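Local structure of endoglucanase (Clostridium thermocellum, 2E4T) at residues A[367-372]-A[453-458]; A[373-378]-A[449-454]; A[404-409]-A[507-512]. The protein probably cleaves internal beta-1,4-glucosidic bonds of cellulose and xyloglucan, this chain being the glycoside hydrolase family 44 part of a larger modular enzyme. All coordinates share one frame; numbering follows the deposited sequence.

Contact 1. Residues A[367-372]-A[453-458]; sequences HITGGI and KNYDQP
The capped start of helix 368-384 meets the loop following strand 442-452, with His367 and Thr369 facing Tyr455 and Ile372 facing Lys453. Tyr455 reaches across from the loop, and its hydroxyl arrives at the edge of the imidazole, near the ring plane; His367 CE1 lies 3.5 Å from Tyr455 OH. A water in the plane of the imidazole bridges the two, hydrogen-bonded to Tyr455 OH at 2.7 Å and to His367 NE2 at 3.2 Å. The other ring nitrogen serves the helix. As N-cap residue, His367 accepts a nearly straight bond from Thr369 N at ND1, 3.1 Å long. The donor is tilted from the ring plane. Thr369 OG1 also bonds to His367 ND1, at 2.8 Å, so two groups of one residue fix the rotation of the ring. Histidine suits this place because one nitrogen can cap while the other faces water. Threonine divides its labour similarly: chi1 of 63° sends OG1 to the imidazole and to Arg310, while CG2 touches Tyr455 CE1 at 4.0 Å, the side chains crossing at about a right angle. Deeper in, Ile372 CG2 meets Lys453 CG at 4.2 Å, where the lysine offers its aliphatic part and, in the conformer described, carries NZ away to Ile429 O. Helix 304-312 borders this patch: Asn307 bonds to Tyr455 OH, and Leu311 packs on Thr369 and Ile372. The contact thus joins the loop leading to strand 459-466 with two helices of the barrel domain.

Contact 2. Residues A[373-378]-A[449-454]; sequences AQADVL and ILLNKN
Leu451 presses one methyl against the backbone of a helix: CD1 comes within 3.5 Å of Asp376 N and lies just as near its CA, closer than to any side-chain atom of helix segment 373-378. The leucine therefore packs on the helix surface itself, at the point where the CA atoms of Asp376 and Leu451 come nearest across the two segments. Its two methyls share the work. CD1 also touches Asp376 CB at 3.7 Å, and CD2 meets Ala375 CB at 3.9 Å, so the forked end straddles two consecutive helical residues. With CG beside the backbone N and anti to the carbonyl carbon (chi1 -53°), the fork projects from strand 442-452 to the helix. Alanine fits here because its single methyl lets the strand come close, whereas leucine spans the distance from the sheet. An aspartate beside a leucine is less expected, but its side chain meets the methyl chiefly through CB, with Asp376 OD1 a little farther, at 3.8 Å from Leu451 CD1. In the conformer described, the buried carboxylate is served elsewhere, OD1 bonding to Tyr435 OH and Ser433 OG of strand 432-439. At the end of the strand, Asn452 OD1 accepts from Asn454 N at 3.2 Å in an Asx turn that starts the loop, the donor standing well above the carbonyl plane. Helix 368-384 connects the parallel strands 354-360 and 388-391, and its outer side rests here on the mixed, largely antiparallel sheet: the arrangement of a TIM-like barrel joined to a beta domain, consistent with the composite domain described for glycosyl hydrolase families 5, 30, 39 and 51.

Contact 3. Residues A[404-409]-A[507-512]; sequences INLYTN and LTACHI
Leu406 and His511 form the tight part of this contact, meeting both by apolar packing and through a hydrogen bond. His511 ND1 donates to Leu406 O over 2.7 Å. The oxygen sits almost in the imidazole plane, and the donor approaches nearly along the C=O axis (167° at the oxygen), so the bond is short, nearly straight and well aimed. The torsion of His511, with CG anti to the backbone N (chi1 -171°), carries the ring out from strand 508-514 to the last turn of helix 398-408. Meanwhile the leucine side chain slides past the histidine in the opposite direction: Leu406 CD1 rests 3.7 Å from His511 CB, and Leu406 CD2 reaches the methyl of Ala509, CD2 to CB, at 4.0 Å. Leucine is long enough to reach from the helix to the strand, and the small alanine admits its branch. Helix segment 404-408 and strand segment 508-512 run almost parallel, their axes inclined by 6° and 9.2 Å apart at closest approach. The polar part of the helical segment is looser. Asn405 on the helix and Asn409 just beyond it, both partly exposed, take no part in the strand contact and use their amides elsewhere, on Thr37 and Gly414, while Asn405 also holds a glycerol, probably from the crystallisation liquor. These polar residues suit a place that meets loops and solvent. The other ring nitrogen of His511, NE2, is hydrogen-bonded to His447 ND1, so both ring nitrogens have partners. The chemistry implies an imidazole protonated at ND1 and held in place at both nitrogens; its donor meets a carbonyl near the C-terminal end of the helix, where the helix dipole would probably strengthen the attraction.

Overall arrangement
The three contacts line one interface between the barrel and the mixed sheet of the beta domain. Contacts 1 and 2 follow helix 368-384, their centres about 9 Å apart, and share Lys453 and Asn454. Contact 3 adds helix 398-408 and strand 508-514, the neighbour of strand 442-452; its centre is about 8 Å from that of contact 2 and 13 Å from that of contact 1. Tyr407 OH and Ala375 O, 2.7 Å apart, bond the two helices, and Leu507 with Thr508 opposite Asn452 makes a G1 beta bulge. The zinc site stands apart: the side chain of His367 is about 13 Å from the ion, and that of its ligand Glu401 about 10 Å from that of Leu406.

Contact 1. Residues A[367-372]-A[453-458]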
loop_
_atom_site.group_PDB
_atom_site.type_symbol
_atom_site.label_atom_id
_atom_site.label_comp_id
_atom_site.label_asym_id
_atom_site.label_seq_id
_atom_site.Cartn_x
_atom_site.Cartn_y
_atom_site.Cartn_z
ATOM N N HIS A 367 17.851 -1.906 -9.037
ATOM C CA HIS A 367 18.438 -0.958 -9.976
ATOM C C HIS A 367 18.168 0.456 -9.474
ATOM O O HIS A 367 17.113 0.738 -8.868
ATOM C CB HIS A 367 17.777 -1.123 -11.377
ATOM C CG HIS A 367 18.441 -0.374 -12.479
ATOM N ND1 HIS A 367 17.988 0.853 -12.964
ATOM C CD2 HIS A 367 19.521 -0.737 -13.203
ATOM C CE1 HIS A 367 18.820 1.207 -13.934
ATOM N NE2 HIS A 367 19.751 0.262 -14.114
ATOM N N ILE A 368 19.058 1.393 -9.819
ATOM C CA ILE A 368 18.877 2.773 -9.374
ATOM C C ILE A 368 17.484 3.292 -9.778
ATOM O O ILE A 368 16.874 4.056 -8.979
ATOM C CB ILE A 368 19.988 3.696 -9.934
ATOM C CG1 ILE A 368 19.865 5.128 -9.407
ATOM C CG2 ILE A 368 20.024 3.704 -11.466
ATOM C CD1 ILE A 368 19.835 5.291 -7.898
ATOM N N THR A 369 16.973 2.939 -10.949
ATOM C CA THR A 369 15.676 3.491 -11.358
ATOM C C THR A 369 14.522 2.949 -10.504
ATOM O O THR A 369 13.499 3.657 -10.356
ATOM C CB THR A 369 15.411 3.306 -12.846
ATOM O OG1 THR A 369 15.346 1.893 -13.191
ATOM C CG2 THR A 369 16.393 4.045 -13.694
ATOM N N GLY A 370 14.641 1.741 -9.954
ATOM C CA GLY A 370 13.636 1.286 -9.015
ATOM C C GLY A 370 13.673 2.073 -7.729
ATOM O O GLY A 370 12.627 2.313 -7.089
ATOM N N GLY A 371 14.863 2.515 -7.297
ATOM C CA GLY A 371 14.973 3.342 -6.092
ATOM C C GLY A 371 14.457 4.756 -6.301
ATOM O O GLY A 371 13.765 5.312 -5.423
ATOM N N ILE A 372 14.801 5.365 -7.431
ATOM C CA ILE A 372 14.302 6.694 -7.728
ATOM C C ILE A 372 12.783 6.657 -7.908
ATOM O O ILE A 372 12.068 7.510 -7.348
ATOM C CB ILE A 372 15.031 7.311 -8.935
ATOM C CG1 ILE A 372 16.527 7.517 -8.580
ATOM C CG2 ILE A 372 14.351 8.623 -9.325
ATOM C CD1 ILE A 372 17.372 7.985 -9.761
ATOM N N LYS A 453 16.256 12.583 -12.377
ATOM C CA LYS A 453 15.919 11.524 -13.319
ATOM C C LYS A 453 16.757 11.595 -14.607
ATOM O O LYS A 453 16.609 10.749 -15.476
ATOM C CB LYS A 453 14.433 11.547 -13.643
ATOM C CG LYS A 453 13.558 11.296 -12.445
ATOM C CD LYS A 453 12.065 11.299 -12.811
ATOM C CE LYS A 453 11.426 12.654 -12.875
ATOM N NZ LYS A 453 10.077 12.655 -13.584
ATOM N N ASN A 454 17.626 12.616 -14.729
ATOM C CA ASN A 454 18.465 12.712 -15.905
ATOM C C ASN A 454 19.340 11.453 -15.970
ATOM O O ASN A 454 20.045 11.138 -14.995
ATOM C CB ASN A 454 19.325 14.002 -15.760
ATOM C CG ASN A 454 19.859 14.518 -17.023
ATOM O OD1 ASN A 454 20.128 13.737 -17.951
ATOM N ND2 ASN A 454 20.142 15.851 -17.027
ATOM N N TYR A 455 19.310 10.763 -17.111
ATOM C CA TYR A 455 19.959 9.453 -17.171
ATOM C C TYR A 455 21.436 9.555 -17.280
ATOM O O TYR A 455 22.174 8.685 -16.733
ATOM C CB TYR A 455 19.370 8.598 -18.321
ATOM C CG TYR A 455 19.360 7.108 -17.996
ATOM C CD1 TYR A 455 18.187 6.518 -17.438
ATOM C CD2 TYR A 455 20.521 6.279 -18.111
ATOM C CE1 TYR A 455 18.162 5.206 -17.086
ATOM C CE2 TYR A 455 20.462 4.916 -17.757
ATOM C CZ TYR A 455 19.280 4.408 -17.232
ATOM O OH TYR A 455 19.236 3.094 -16.799
ATOM N N ASP A 456 21.883 10.564 -18.013
ATOM C CA ASP A 456 23.330 10.531 -18.332
ATOM C C ASP A 456 23.963 11.908 -18.297
ATOM O O ASP A 456 24.998 12.081 -18.921
ATOM C CB ASP A 456 23.595 9.896 -19.681
ATOM C CG ASP A 456 22.651 10.398 -20.660
ATOM O OD1 ASP A 456 22.413 11.626 -20.566
ATOM O OD2 ASP A 456 22.046 9.592 -21.404
ATOM N N GLN A 457 23.439 12.835 -17.504
ATOM C CA GLN A 457 24.069 14.120 -17.253
ATOM C C GLN A 457 23.660 14.591 -15.883
ATOM O O GLN A 457 22.534 14.281 -15.409
ATOM C CB GLN A 457 23.599 15.164 -18.304
ATOM C CG GLN A 457 24.107 14.984 -19.727
ATOM C CD GLN A 457 25.643 14.825 -19.869
ATOM O OE1 GLN A 457 26.126 14.058 -20.716
ATOM N NE2 GLN A 457 26.399 15.535 -19.063
ATOM N N PRO A 458 24.502 15.398 -15.217
ATOM C CA PRO A 458 24.069 16.079 -13.999
ATOM C C PRO A 458 22.938 17.073 -14.290
ATOM O O PRO A 458 22.723 17.486 -15.464
ATOM C CB PRO A 458 25.337 16.811 -13.534
ATOM C CG PRO A 458 26.138 17.007 -14.816
ATOM C CD PRO A 458 25.807 15.878 -15.725
HETATM O O HOH W 1 21.578 1.915 -16.135
#

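Contact 2. Residues A[373-378]-A[449-454]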
loop_
_atom_site.group_PDB
_atom_site.type_symbol
_atom_site.label_atom_id
_atom_site.label_comp_id
_atom_site.label_asym_id
_atom_site.label_seq_id
_atom_site.Cartn_x
_atom_site.Cartn_y
_atom_site.Cartn_z
ATOM N N ALA A 373 12.271 5.690 -8.664
ATOM C CA ALA A 373 10.816 5.597 -8.821
ATOM C C ALA A 373 10.144 5.394 -7.465
ATOM O O ALA A 373 9.097 6.006 -7.192
ATOM C CB ALA A 373 10.436 4.488 -9.802
ATOM N N GLN A 374 10.718 4.516 -6.610
ATOM C CA GLN A 374 10.127 4.300 -5.288
ATOM C C GLN A 374 10.074 5.609 -4.495
ATOM O O GLN A 374 9.058 5.947 -3.864
ATOM C CB GLN A 374 10.947 3.248 -4.536
ATOM C CG GLN A 374 10.415 3.002 -3.114
ATOM C CD GLN A 374 9.058 2.348 -3.112
ATOM O OE1 GLN A 374 8.595 1.775 -4.105
ATOM N NE2 GLN A 374 8.392 2.400 -1.954
ATOM N N ALA A 375 11.208 6.359 -4.474
ATOM C CA ALA A 375 11.214 7.624 -3.733
ATOM C C ALA A 375 10.190 8.589 -4.317
ATOM O O ALA A 375 9.556 9.385 -3.585
ATOM C CB ALA A 375 12.626 8.216 -3.744
ATOM N N ASP A 376 10.023 8.579 -5.653
ATOM C CA ASP A 376 9.069 9.488 -6.292
ATOM C C ASP A 376 7.645 9.111 -5.839
ATOM O O ASP A 376 6.835 9.991 -5.441
ATOM C CB ASP A 376 9.223 9.363 -7.811
ATOM C CG ASP A 376 8.739 10.568 -8.582
ATOM O OD1 ASP A 376 8.780 11.696 -8.033
ATOM O OD2 ASP A 376 8.260 10.352 -9.744
ATOM N N VAL A 377 7.303 7.809 -5.927
ATOM C CA VAL A 377 5.994 7.316 -5.516
ATOM C C VAL A 377 5.697 7.706 -4.075
ATOM O O VAL A 377 4.565 8.136 -3.750
ATOM C CB VAL A 377 5.944 5.782 -5.750
ATOM C CG1 VAL A 377 4.740 5.138 -5.080
ATOM C CG2 VAL A 377 5.957 5.512 -7.239
ATOM N N LEU A 378 6.667 7.505 -3.166
ATOM C CA LEU A 378 6.405 7.862 -1.763
ATOM C C LEU A 378 6.166 9.384 -1.602
ATOM O O LEU A 378 5.341 9.806 -0.768
ATOM C CB LEU A 378 7.545 7.403 -0.885
ATOM C CG LEU A 378 7.695 5.898 -0.810
ATOM C CD1 LEU A 378 9.003 5.571 -0.040
ATOM C CD2 LEU A 378 6.491 5.220 -0.175
ATOM N N ILE A 449 13.204 16.181 -0.545
ATOM C CA ILE A 449 13.630 15.028 -1.358
ATOM C C ILE A 449 13.761 15.537 -2.772
ATOM O O ILE A 449 12.835 16.144 -3.340
ATOM C CB ILE A 449 12.522 13.896 -1.347
ATOM C CG1 ILE A 449 12.295 13.324 0.042
ATOM C CG2 ILE A 449 12.893 12.835 -2.326
ATOM C CD1 ILE A 449 13.480 12.678 0.585
ATOM N N LEU A 450 14.959 15.351 -3.345
ATOM C CA LEU A 450 15.305 15.889 -4.651
ATOM C C LEU A 450 15.783 14.724 -5.527
ATOM O O LEU A 450 16.767 14.057 -5.167
ATOM C CB LEU A 450 16.430 16.936 -4.500
ATOM C CG LEU A 450 16.941 17.514 -5.810
ATOM C CD1 LEU A 450 15.878 18.308 -6.561
ATOM C CD2 LEU A 450 18.146 18.420 -5.471
ATOM N N LEU A 451 15.045 14.467 -6.602
ATOM C CA LEU A 451 15.323 13.299 -7.466
ATOM C C LEU A 451 15.756 13.815 -8.828
ATOM O O LEU A 451 15.018 14.542 -9.507
ATOM C CB LEU A 451 14.054 12.430 -7.606
ATOM C CG LEU A 451 13.431 12.023 -6.273
ATOM C CD1 LEU A 451 12.180 11.153 -6.491
ATOM C CD2 LEU A 451 14.412 11.267 -5.401
ATOM N N ASN A 452 16.962 13.383 -9.242
ATOM C CA ASN A 452 17.447 13.696 -10.588
ATOM C C ASN A 452 17.240 12.483 -11.473
ATOM O O ASN A 452 17.948 11.463 -11.309
ATOM C CB ASN A 452 18.899 14.110 -10.573
ATOM C CG ASN A 452 19.331 14.611 -11.936
ATOM O OD1 ASN A 452 18.484 14.980 -12.751
ATOM N ND2 ASN A 452 20.649 14.663 -12.175
ATOM N N LYS A 453 16.256 12.583 -12.377
ATOM C CA LYS A 453 15.919 11.524 -13.319
ATOM C C LYS A 453 16.757 11.595 -14.607
ATOM O O LYS A 453 16.609 10.749 -15.476
ATOM C CB LYS A 453 14.433 11.547 -13.643
ATOM C CG LYS A 453 13.558 11.296 -12.445
ATOM C CD LYS A 453 12.065 11.299 -12.811
ATOM C CE LYS A 453 11.426 12.654 -12.875
ATOM N NZ LYS A 453 10.077 12.655 -13.584
ATOM N N ASN A 454 17.626 12.616 -14.729
ATOM C CA ASN A 454 18.465 12.712 -15.905
ATOM C C ASN A 454 19.340 11.453 -15.970
ATOM O O ASN A 454 20.045 11.138 -14.995
ATOM C CB ASN A 454 19.325 14.002 -15.760
ATOM C CG ASN A 454 19.859 14.518 -17.023
ATOM O OD1 ASN A 454 20.128 13.737 -17.951
ATOM N ND2 ASN A 454 20.142 15.851 -17.027
#

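Contact 3. Residues A[404-409]-A[507-512]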
loop_
_atom_site.group_PDB
_atom_site.type_symbol
_atom_site.label_atom_id
_atom_site.label_comp_id
_atom_site.label_asym_id
_atom_site.label_seq_id
_atom_site.Cartn_x
_atom_site.Cartn_y
_atom_site.Cartn_z
ATOM N N ILE A 404 12.650 3.766 0.360
ATOM C CA ILE A 404 11.864 3.858 1.599
ATOM C C ILE A 404 12.694 4.541 2.708
ATOM O O ILE A 404 12.227 5.490 3.355
ATOM C CB ILE A 404 11.382 2.450 2.045
ATOM C CG1 ILE A 404 10.419 1.881 1.005
ATOM C CG2 ILE A 404 10.766 2.523 3.419
ATOM C CD1 ILE A 404 10.143 0.386 1.174
ATOM N N ASN A 405 13.922 4.029 2.962
ATOM C CA ASN A 405 14.733 4.601 4.047
ATOM C C ASN A 405 15.061 6.064 3.814
ATOM O O ASN A 405 15.306 6.801 4.788
ATOM C CB ASN A 405 16.033 3.799 4.230
ATOM C CG ASN A 405 15.810 2.536 5.026
ATOM O OD1 ASN A 405 14.882 2.387 5.811
ATOM N ND2 ASN A 405 16.766 1.579 4.827
ATOM N N LEU A 406 15.098 6.529 2.568
ATOM C CA LEU A 406 15.363 7.952 2.317
ATOM C C LEU A 406 14.299 8.808 3.055
ATOM O O LEU A 406 14.603 9.947 3.468
ATOM C CB LEU A 406 15.370 8.230 0.837
ATOM C CG LEU A 406 16.004 9.573 0.441
ATOM C CD1 LEU A 406 17.486 9.642 0.733
ATOM C CD2 LEU A 406 15.704 9.858 -1.045
ATOM N N TYR A 407 13.075 8.273 3.174
ATOM C CA TYR A 407 12.025 8.936 3.924
ATOM C C TYR A 407 11.997 8.552 5.392
ATOM O O TYR A 407 11.721 9.412 6.244
ATOM C CB TYR A 407 10.641 8.632 3.333
ATOM C CG TYR A 407 10.411 9.313 2.006
ATOM C CD1 TYR A 407 9.648 10.506 1.944
ATOM C CD2 TYR A 407 10.929 8.788 0.822
ATOM C CE1 TYR A 407 9.417 11.145 0.751
ATOM C CE2 TYR A 407 10.736 9.429 -0.393
ATOM C CZ TYR A 407 9.941 10.614 -0.447
ATOM O OH TYR A 407 9.735 11.289 -1.622
ATOM N N THR A 408 12.211 7.289 5.733
ATOM C CA THR A 408 11.918 6.821 7.078
ATOM C C THR A 408 13.116 6.762 7.997
ATOM O O THR A 408 12.922 6.657 9.233
ATOM C CB THR A 408 11.273 5.407 7.027
ATOM O OG1 THR A 408 12.296 4.566 6.460
ATOM C CG2 THR A 408 10.001 5.380 6.241
ATOM N N ASN A 409 14.332 6.740 7.454
ATOM C CA ASN A 409 15.510 6.489 8.303
ATOM C C ASN A 409 16.733 6.834 7.450
ATOM O O ASN A 409 17.549 5.958 7.073
ATOM C CB ASN A 409 15.542 5.055 8.795
ATOM C CG ASN A 409 16.552 4.865 9.908
ATOM O OD1 ASN A 409 17.403 5.742 10.171
ATOM N ND2 ASN A 409 16.434 3.758 10.616
ATOM N N LEU A 507 20.915 10.383 -12.172
ATOM C CA LEU A 507 20.307 9.245 -11.477
ATOM C C LEU A 507 20.757 9.185 -10.003
ATOM O O LEU A 507 21.345 8.225 -9.524
ATOM C CB LEU A 507 20.605 7.912 -12.172
ATOM C CG LEU A 507 20.066 7.861 -13.619
ATOM C CD1 LEU A 507 20.437 6.491 -14.248
ATOM C CD2 LEU A 507 18.569 8.141 -13.717
ATOM N N THR A 508 20.378 10.248 -9.276
ATOM C CA THR A 508 20.675 10.352 -7.852
ATOM C C THR A 508 19.412 10.785 -7.107
ATOM O O THR A 508 18.642 11.611 -7.624
ATOM C CB THR A 508 21.791 11.391 -7.648
ATOM O OG1 THR A 508 22.968 10.868 -8.265
ATOM C CG2 THR A 508 22.187 11.627 -6.152
ATOM N N ALA A 509 19.254 10.263 -5.908
ATOM C CA ALA A 509 18.180 10.622 -5.014
ATOM C C ALA A 509 18.769 11.199 -3.750
ATOM O O ALA A 509 19.586 10.547 -3.096
ATOM C CB ALA A 509 17.332 9.388 -4.656
ATOM N N CYS A 510 18.355 12.423 -3.378
ATOM C CA CYS A 510 18.888 13.089 -2.223
ATOM C C CYS A 510 17.785 13.513 -1.247
ATOM O O CYS A 510 16.645 13.761 -1.632
ATOM C CB CYS A 510 19.473 14.516 -2.685
ATOM S SG CYS A 510 20.701 14.483 -3.978
ATOM N N HIS A 511 18.209 13.596 0.018
ATOM C CA HIS A 511 17.371 14.177 1.090
ATOM C C HIS A 511 18.230 15.289 1.700
ATOM O O HIS A 511 19.301 15.031 2.249
ATOM C CB HIS A 511 17.051 13.091 2.126
ATOM C CG HIS A 511 16.042 13.510 3.152
ATOM N ND1 HIS A 511 15.222 12.587 3.753
ATOM C CD2 HIS A 511 15.753 14.706 3.773
ATOM C CE1 HIS A 511 14.482 13.208 4.677
ATOM N NE2 HIS A 511 14.761 14.495 4.716
ATOM N N ILE A 512 17.715 16.524 1.558
ATOM C CA ILE A 512 18.398 17.716 2.064
ATOM C C ILE A 512 17.632 18.151 3.331
ATOM O O ILE A 512 16.401 18.182 3.330
ATOM C CB ILE A 512 18.346 18.845 1.027
ATOM C CG1 ILE A 512 18.973 18.394 -0.295
ATOM C CG2 ILE A 512 19.003 20.117 1.578
ATOM C CD1 ILE A 512 18.748 19.388 -1.446
#